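Local coordinates for nucleosome assembly protein (Plasmodium falciparum, PDB 5X7V), which probably acts as a histone chaperone of the nucleosome assembly protein family, binding histones and helping to assemble nucleosomes, at residues W52-L56 with L73-L79; D64-D69 with P153-F158; C126-W131 with F158-T163. One frame throughout, in Å; residues are numbered along the deposited sequence.

The three contacts lie in the globular part of the chain, which follows the long helix 2-45 of the NAP fold. Contact 1 joins helix 51-56 to the start of strand 76-82, an outermost strand of the four-stranded antiparallel sheet. Contact 2, its centre about 14 Å from that of contact 1, ties the lead-in to helix 68-73 to the loop before helix 172-180. Contact 3, centred about 14 Å from contact 2 and 16 Å from contact 1, packs two parts of that connection together. Contacts 2 and 3 share Phe158, whose ring also touches Leu73 of contact 1. Contact 1 closes before contact 3 opens, whereas contact 2 crosses both, so pieces distant in sequence form one body.

Contact 1 of 3, residues W52-L56 with L73-L79; sequences WANTL and LNHLVKL
Trp52 and Leu79 make the aromatic part of this contact. The Leu79 methyl CD1 sits over one face of the Trp52 indole, 3.7 Å from the centroid of the six-membered ring and 16° off its normal, a CH-pi contact. Leu79 CB lies 3.6 Å from Trp52 CE2, so the leucine spans the bond shared by the two rings rather than touching at one point. With CG anti to the backbone N (chi1 -162°), the extended Leu79 side chain reaches out from the strand and crosses the indole at about a right angle. Pro184 and Trp181 add to the packing around this pair.

The aliphatic contacts continue toward the turn. Leu76 brings CD2 to 3.8 Å from Trp52 CB, at the root of the indole. One turn further along helix 51-56, Leu56 CD1 meets Leu73 CD2 at 4.1 Å, their side chains crossing almost perpendicularly, while its other methyl approaches Leu79. Ala53 is short enough to let the backbones close in: its CB is 3.9 Å from Leu73 CB.

A type I turn, closed by Leu76 N to Leu73 O, leads from helix 68-73 into strand 76-82. Asn74 bends its amide back so that OD1 lies 3.4 Å from Ala53 CB. Between Leu76 and Leu79, which both point to helix 51-56, Val77 and Lys78 form a classic beta bulge opposite Ile96. No hydrogen bond joins the two segments, which implies that helix 51-56 is held against the outermost strand 76-82 here by apolar side-chain packing.

Contact 2 of 3, residues D64-D69 with P153-F158; sequences DIVPED and PKWSIF
Ile65 and Trp155 bring the two backbones together where Val66 N donates to Trp155 O (3.2 Å), a single bond flanked by a CA-H...O contact from Ile65 to the same oxygen.

Asp69 carries most of the polar side-chain contact. Its carboxylate takes two donors from segment 153-158: Asp69 OD1 receives Ser156 OG on its syn lone pair, at 2.6 Å, and Ile157 N reaches Asp69 OD2 at 2.8 Å, also on the syn side but 34° out of the carboxylate plane. Held at both oxygens, the group has little freedom to rotate. A chi1 of 175° carries the Ser156 hydroxyl over to Asp69. Beside this grip, Asp69 OD1 also lies 3.5 Å from Phe158 CD2, at the ring edge, with the carboxylate and phenyl planes 80° apart.

These bonds fasten the chain leading into helix 68-73 to the beginning of the 3-10 segment 157-160, joining parts of the NAP domain between which all four strands of the sheet lie in sequence. The apolar contacts flank them. Ile65 CG2 approaches the indole of Trp155 obliquely, 3.6 Å from NE1, and continues toward Ile157 CB; Val172 of helix 172-180 packs against both Trp155 and Ile157. On the outer side the extended Lys154 chain runs along the backbone of Asp64 and Ile65 before Lys154 NZ arrives beside the Pro67 ring, 3.9 Å from Pro67 CD.

Contact 3 of 3, residues C126-W131 with F158-T163; sequences CTRIKW and FEWFTT
Just beyond strand 121-126, the last strand of the antiparallel sheet, the chain leaves the sheet in an irregular extended run that packs against the 3-10 segment 157-160 and the residues after it. Trp131 and Phe158 form a T-shaped pair: the six-membered edge of the indole points at the face of the phenyl ring, with centroids 5.3 Å apart and planes at 76°. Trp131 CH2 stands over that face toward its rim, 3.9 Å from Phe158 CD2, while the neighbouring CZ2 lies 3.8 Å from Phe158 CB. The indole edge therefore also rests against the root of the phenylalanine. Ile72 of helix 68-73 touches both aromatic residues, and Phe97 of strand 91-97 packs on Phe158.

Ile129 lies between this pair and Phe161. Ile129 CD1 is 3.8 Å from Phe161 CB and meets the Phe161 ring obliquely, and the same methyl reaches 4.4 Å from Phe158 CB. The other branch, CG2, lies over a face of the Trp131 indole within its own segment, so one isoleucine touches all three aromatic residues. Phe161 is the centre of an inverse gamma turn, and Phe95 of strand 91-97 meets its ring edge to face.

Nearer the strand, a chi1 of -158° swings Cys126 SG to the side of the carbonyl carbon, directing the sulfur to Phe161 C at 3.6 Å and to the edge of the Phe161 ring. Thr127 shares backbone and side-chain hydrogen bonds with Val111 of strand 109-116, keeping this exit close to the sheet. The packing is that of a long irregular connection folded back on an antiparallel sheet, here within the NAP domain.

Contact 1 of 3, residues W52-L56 with L73-L79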
# COMPACT_ATOMS: atom_id res chain seq x y z
N TRP A 52 22.70 -4.45 -9.57
CA TRP A 52 21.27 -4.69 -9.76
C TRP A 52 21.02 -6.15 -10.04
O TRP A 52 20.05 -6.69 -9.55
CB TRP A 52 20.67 -3.81 -10.86
CG TRP A 52 20.43 -2.41 -10.36
CD1 TRP A 52 21.10 -1.28 -10.73
CD2 TRP A 52 19.47 -2.00 -9.37
NE1 TRP A 52 20.62 -0.20 -10.05
CE2 TRP A 52 19.62 -0.61 -9.20
CE3 TRP A 52 18.51 -2.68 -8.61
CZ2 TRP A 52 18.83 0.13 -8.29
CZ3 TRP A 52 17.73 -1.95 -7.71
CH2 TRP A 52 17.90 -0.55 -7.57
N ALA A 53 21.91 -6.79 -10.78
CA ALA A 53 21.77 -8.22 -11.06
C ALA A 53 21.59 -9.00 -9.77
O ALA A 53 20.65 -9.76 -9.63
CB ALA A 53 22.97 -8.74 -11.83
N ASN A 54 22.48 -8.76 -8.82
CA ASN A 54 22.43 -9.42 -7.54
C ASN A 54 21.40 -8.85 -6.59
O ASN A 54 21.13 -9.45 -5.56
CB ASN A 54 23.78 -9.34 -6.87
CG ASN A 54 24.81 -10.11 -7.59
OD1 ASN A 54 24.84 -11.32 -7.51
ND2 ASN A 54 25.66 -9.42 -8.34
N THR A 55 20.83 -7.70 -6.90
CA THR A 55 19.74 -7.20 -6.08
C THR A 55 18.42 -7.80 -6.50
O THR A 55 17.76 -8.45 -5.70
CB THR A 55 19.62 -5.72 -6.16
OG1 THR A 55 20.85 -5.15 -5.72
CG2 THR A 55 18.53 -5.26 -5.25
N LEU A 56 18.05 -7.60 -7.76
CA LEU A 56 16.73 -8.00 -8.27
C LEU A 56 16.33 -9.43 -7.92
O LEU A 56 15.24 -9.67 -7.43
CB LEU A 56 16.69 -7.82 -9.78
CG LEU A 56 16.78 -6.37 -10.22
CD1 LEU A 56 16.81 -6.28 -11.72
CD2 LEU A 56 15.62 -5.59 -9.66
N LEU A 73 21.68 -8.45 -17.29
CA LEU A 73 21.53 -7.69 -16.04
C LEU A 73 22.86 -7.32 -15.39
O LEU A 73 22.95 -6.30 -14.71
CB LEU A 73 20.67 -8.45 -15.02
CG LEU A 73 19.15 -8.52 -15.21
CD1 LEU A 73 18.48 -9.28 -14.07
CD2 LEU A 73 18.52 -7.16 -15.39
N ASN A 74 23.88 -8.14 -15.60
CA ASN A 74 25.22 -7.85 -15.08
C ASN A 74 25.86 -6.59 -15.67
O ASN A 74 26.95 -6.19 -15.27
CB ASN A 74 26.13 -9.04 -15.33
CG ASN A 74 26.22 -9.96 -14.13
OD1 ASN A 74 26.09 -9.51 -12.98
ND2 ASN A 74 26.45 -11.25 -14.38
N HIS A 75 25.17 -5.98 -16.63
CA HIS A 75 25.60 -4.73 -17.27
C HIS A 75 24.52 -3.67 -17.12
O HIS A 75 24.51 -2.66 -17.81
CB HIS A 75 25.93 -4.97 -18.75
CG HIS A 75 26.86 -6.13 -18.97
ND1 HIS A 75 28.23 -6.02 -18.91
CD2 HIS A 75 26.60 -7.44 -19.22
CE1 HIS A 75 28.78 -7.20 -19.12
NE2 HIS A 75 27.81 -8.08 -19.31
N LEU A 76 23.58 -3.91 -16.22
CA LEU A 76 22.62 -2.89 -15.84
C LEU A 76 23.38 -1.90 -14.95
O LEU A 76 23.62 -2.16 -13.77
CB LEU A 76 21.40 -3.49 -15.12
CG LEU A 76 20.22 -2.56 -14.80
CD1 LEU A 76 19.84 -1.84 -16.04
CD2 LEU A 76 18.99 -3.29 -14.25
N VAL A 77 23.79 -0.78 -15.54
CA VAL A 77 24.57 0.21 -14.82
C VAL A 77 23.63 1.14 -14.04
O VAL A 77 24.06 1.77 -13.08
CB VAL A 77 25.48 1.07 -15.77
CG1 VAL A 77 26.43 0.22 -16.56
CG2 VAL A 77 24.66 1.89 -16.72
N LYS A 78 22.36 1.22 -14.45
CA LYS A 78 21.45 2.22 -13.89
C LYS A 78 19.98 1.84 -13.99
O LYS A 78 19.48 1.46 -15.06
CB LYS A 78 21.64 3.56 -14.60
CG LYS A 78 21.31 4.78 -13.77
CD LYS A 78 22.29 5.91 -14.07
CE LYS A 78 21.84 7.20 -13.44
NZ LYS A 78 20.42 7.38 -13.70
N LEU A 79 19.28 1.96 -12.86
CA LEU A 79 17.85 1.70 -12.81
C LEU A 79 17.19 2.90 -12.15
O LEU A 79 17.65 3.34 -11.10
CB LEU A 79 17.56 0.42 -12.02
CG LEU A 79 16.23 -0.33 -12.11
CD1 LEU A 79 16.43 -1.67 -11.42
CD2 LEU A 79 15.11 0.44 -11.46

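Contact 2 of 3, residues D64-D69 with P153-F158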
# COMPACT_ATOMS: atom_id res chain seq x y z
N ASP A 64 13.49 -16.85 -9.52
CA ASP A 64 13.49 -17.97 -10.45
C ASP A 64 13.35 -17.49 -11.88
O ASP A 64 12.46 -17.93 -12.62
CB ASP A 64 12.40 -18.98 -10.09
CG ASP A 64 12.94 -20.15 -9.24
OD1 ASP A 64 13.92 -19.95 -8.46
OD2 ASP A 64 12.42 -21.29 -9.38
N ILE A 65 14.25 -16.59 -12.25
CA ILE A 65 14.43 -16.15 -13.63
C ILE A 65 15.58 -16.92 -14.27
O ILE A 65 16.48 -17.41 -13.58
CB ILE A 65 14.71 -14.64 -13.72
CG1 ILE A 65 15.88 -14.28 -12.80
CG2 ILE A 65 13.46 -13.84 -13.39
CD1 ILE A 65 16.20 -12.83 -12.79
N VAL A 66 15.55 -17.03 -15.59
CA VAL A 66 16.52 -17.84 -16.30
C VAL A 66 17.91 -17.32 -16.00
O VAL A 66 18.08 -16.14 -15.77
CB VAL A 66 16.24 -17.84 -17.82
CG1 VAL A 66 14.81 -18.31 -18.07
CG2 VAL A 66 16.46 -16.47 -18.40
N PRO A 67 18.91 -18.21 -15.97
CA PRO A 67 20.26 -17.73 -15.64
C PRO A 67 20.75 -16.74 -16.67
O PRO A 67 21.59 -15.88 -16.39
CB PRO A 67 21.09 -19.02 -15.64
CG PRO A 67 20.10 -20.09 -15.32
CD PRO A 67 18.87 -19.67 -16.09
N GLU A 68 20.22 -16.87 -17.88
CA GLU A 68 20.65 -16.04 -18.98
C GLU A 68 20.35 -14.59 -18.68
O GLU A 68 21.13 -13.71 -19.04
CB GLU A 68 19.96 -16.48 -20.27
CG GLU A 68 20.57 -17.74 -20.85
CD GLU A 68 20.10 -19.01 -20.13
OE1 GLU A 68 18.88 -19.26 -20.09
OE2 GLU A 68 20.96 -19.76 -19.61
N ASP A 69 19.24 -14.35 -17.99
CA ASP A 69 18.87 -13.00 -17.62
C ASP A 69 20.02 -12.25 -16.97
O ASP A 69 20.15 -11.03 -17.13
CB ASP A 69 17.69 -13.02 -16.67
CG ASP A 69 16.38 -13.13 -17.39
OD1 ASP A 69 16.37 -12.95 -18.63
OD2 ASP A 69 15.36 -13.36 -16.71
N PRO A 153 10.61 -24.46 -13.17
CA PRO A 153 9.77 -23.42 -13.77
C PRO A 153 10.51 -22.09 -13.86
O PRO A 153 11.21 -21.73 -12.89
CB PRO A 153 8.59 -23.31 -12.77
CG PRO A 153 9.10 -24.00 -11.44
CD PRO A 153 10.54 -24.47 -11.70
N LYS A 154 10.41 -21.38 -14.99
CA LYS A 154 11.04 -20.05 -15.10
C LYS A 154 10.56 -19.19 -16.27
O LYS A 154 9.99 -19.69 -17.25
CB LYS A 154 12.58 -20.18 -15.17
CG LYS A 154 13.29 -20.70 -13.91
CD LYS A 154 14.77 -20.79 -14.16
CE LYS A 154 15.49 -21.28 -12.90
NZ LYS A 154 16.98 -21.40 -13.13
N TRP A 155 10.82 -17.89 -16.15
CA TRP A 155 10.47 -16.89 -17.16
C TRP A 155 11.65 -15.97 -17.29
O TRP A 155 12.60 -16.08 -16.50
CB TRP A 155 9.24 -16.10 -16.72
CG TRP A 155 9.50 -15.35 -15.44
CD1 TRP A 155 9.91 -15.88 -14.24
CD2 TRP A 155 9.39 -13.94 -15.22
NE1 TRP A 155 10.04 -14.89 -13.31
CE2 TRP A 155 9.73 -13.69 -13.88
CE3 TRP A 155 9.03 -12.86 -16.04
CZ2 TRP A 155 9.73 -12.41 -13.33
CZ3 TRP A 155 9.02 -11.59 -15.49
CH2 TRP A 155 9.37 -11.37 -14.15
N SER A 156 11.60 -15.04 -18.24
CA SER A 156 12.66 -14.02 -18.35
C SER A 156 12.18 -12.64 -17.92
O SER A 156 11.18 -12.12 -18.42
CB SER A 156 13.18 -13.96 -19.78
OG SER A 156 14.11 -12.92 -19.95
N ILE A 157 12.90 -12.02 -16.98
CA ILE A 157 12.57 -10.68 -16.51
C ILE A 157 12.35 -9.68 -17.65
O ILE A 157 11.55 -8.77 -17.53
CB ILE A 157 13.68 -10.13 -15.58
CG1 ILE A 157 13.18 -8.92 -14.80
CG2 ILE A 157 14.95 -9.82 -16.36
CD1 ILE A 157 13.98 -8.63 -13.53
N PHE A 158 13.04 -9.88 -18.76
CA PHE A 158 12.93 -8.99 -19.89
C PHE A 158 11.63 -9.19 -20.64
O PHE A 158 11.34 -8.43 -21.56
CB PHE A 158 14.10 -9.17 -20.84
CG PHE A 158 15.39 -8.74 -20.25
CD1 PHE A 158 15.68 -7.40 -20.13
CD2 PHE A 158 16.32 -9.67 -19.83
CE1 PHE A 158 16.85 -6.99 -19.58
CE2 PHE A 158 17.50 -9.27 -19.30
CZ PHE A 158 17.77 -7.91 -19.17

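Contact 3 of 3, residues C126-W131 with F158-T163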
# COMPACT_ATOMS: atom_id res chain seq x y z
N CYS A 126 6.82 1.83 -24.20
CA CYS A 126 7.69 0.68 -23.97
C CYS A 126 8.72 0.41 -25.05
O CYS A 126 8.40 0.33 -26.22
CB CYS A 126 6.88 -0.58 -23.77
SG CYS A 126 7.89 -1.73 -22.91
N THR A 127 9.97 0.25 -24.64
CA THR A 127 11.02 -0.00 -25.60
C THR A 127 10.91 -1.40 -26.19
O THR A 127 10.77 -2.38 -25.47
CB THR A 127 12.41 0.18 -24.96
OG1 THR A 127 12.60 1.56 -24.60
CG2 THR A 127 13.50 -0.25 -25.93
N ARG A 128 11.11 -1.48 -27.49
CA ARG A 128 11.13 -2.74 -28.18
C ARG A 128 12.58 -3.17 -28.15
O ARG A 128 13.42 -2.52 -28.72
CB ARG A 128 10.70 -2.55 -29.62
CG ARG A 128 9.69 -3.55 -30.14
CD ARG A 128 8.91 -2.98 -31.31
NE ARG A 128 7.48 -3.14 -31.12
N ILE A 129 12.87 -4.23 -27.42
CA ILE A 129 14.20 -4.75 -27.36
C ILE A 129 14.47 -5.52 -28.64
O ILE A 129 13.66 -6.35 -29.08
CB ILE A 129 14.39 -5.67 -26.15
CG1 ILE A 129 13.94 -4.97 -24.88
CG2 ILE A 129 15.83 -6.09 -26.01
CD1 ILE A 129 13.67 -5.91 -23.78
N LYS A 130 15.60 -5.22 -29.26
CA LYS A 130 16.01 -5.93 -30.44
C LYS A 130 17.21 -6.79 -30.06
O LYS A 130 18.35 -6.32 -30.06
CB LYS A 130 16.33 -4.95 -31.57
CG LYS A 130 15.10 -4.21 -32.08
CD LYS A 130 15.44 -3.22 -33.15
CE LYS A 130 16.43 -2.17 -32.65
NZ LYS A 130 16.50 -1.02 -33.62
N TRP A 131 16.91 -8.02 -29.68
CA TRP A 131 17.91 -9.02 -29.31
C TRP A 131 18.80 -9.37 -30.49
O TRP A 131 18.32 -9.47 -31.61
CB TRP A 131 17.20 -10.26 -28.78
CG TRP A 131 16.44 -9.92 -27.55
CD1 TRP A 131 15.11 -9.67 -27.45
CD2 TRP A 131 16.99 -9.75 -26.24
NE1 TRP A 131 14.78 -9.38 -26.14
CE2 TRP A 131 15.92 -9.42 -25.38
CE3 TRP A 131 18.27 -9.86 -25.70
CZ2 TRP A 131 16.10 -9.19 -24.02
CZ3 TRP A 131 18.45 -9.63 -24.35
CH2 TRP A 131 17.37 -9.30 -23.53
N PHE A 158 13.04 -9.88 -18.76
CA PHE A 158 12.93 -8.99 -19.89
C PHE A 158 11.63 -9.19 -20.64
O PHE A 158 11.34 -8.43 -21.56
CB PHE A 158 14.10 -9.17 -20.84
CG PHE A 158 15.39 -8.74 -20.25
CD1 PHE A 158 15.68 -7.40 -20.13
CD2 PHE A 158 16.32 -9.67 -19.83
CE1 PHE A 158 16.85 -6.99 -19.58
CE2 PHE A 158 17.50 -9.27 -19.30
CZ PHE A 158 17.77 -7.91 -19.17
N GLU A 159 10.85 -10.20 -20.25
CA GLU A 159 9.48 -10.34 -20.75
C GLU A 159 8.57 -9.25 -20.19
O GLU A 159 7.43 -9.09 -20.65
CB GLU A 159 8.88 -11.70 -20.39
CG GLU A 159 9.59 -12.85 -21.03
CD GLU A 159 8.80 -14.12 -20.89
OE1 GLU A 159 7.66 -14.14 -21.43
OE2 GLU A 159 9.30 -15.08 -20.25
N TRP A 160 9.07 -8.52 -19.20
CA TRP A 160 8.31 -7.45 -18.59
C TRP A 160 8.21 -6.24 -19.53
O TRP A 160 7.33 -5.40 -19.37
CB TRP A 160 8.93 -7.04 -17.26
CG TRP A 160 8.15 -5.92 -16.63
CD1 TRP A 160 6.87 -5.99 -16.17
CD2 TRP A 160 8.58 -4.58 -16.42
NE1 TRP A 160 6.48 -4.77 -15.68
CE2 TRP A 160 7.51 -3.88 -15.83
CE3 TRP A 160 9.77 -3.89 -16.67
CZ2 TRP A 160 7.59 -2.53 -15.50
CZ3 TRP A 160 9.85 -2.55 -16.33
CH2 TRP A 160 8.77 -1.89 -15.75
N PHE A 161 9.09 -6.18 -20.53
CA PHE A 161 9.06 -5.08 -21.49
C PHE A 161 8.12 -5.34 -22.68
O PHE A 161 8.52 -5.32 -23.84
CB PHE A 161 10.47 -4.80 -21.98
CG PHE A 161 11.36 -4.27 -20.91
CD1 PHE A 161 11.40 -2.89 -20.63
CD2 PHE A 161 12.15 -5.13 -20.15
CE1 PHE A 161 12.21 -2.39 -19.63
CE2 PHE A 161 12.97 -4.63 -19.13
CZ PHE A 161 12.99 -3.26 -18.87
N THR A 162 6.85 -5.56 -22.34
CA THR A 162 5.76 -5.60 -23.31
C THR A 162 4.66 -4.55 -23.05
O THR A 162 4.65 -3.86 -22.01
CB THR A 162 5.11 -6.98 -23.36
OG1 THR A 162 3.96 -6.93 -24.21
CG2 THR A 162 4.68 -7.42 -21.96
N THR A 163 3.75 -4.44 -24.02
CA THR A 163 2.58 -3.58 -23.92
C THR A 163 1.45 -4.43 -23.40
O THR A 163 0.52 -3.95 -22.76
CB THR A 163 2.18 -2.96 -25.28
OG1 THR A 163 3.23 -2.13 -25.76
CG2 THR A 163 0.93 -2.11 -25.16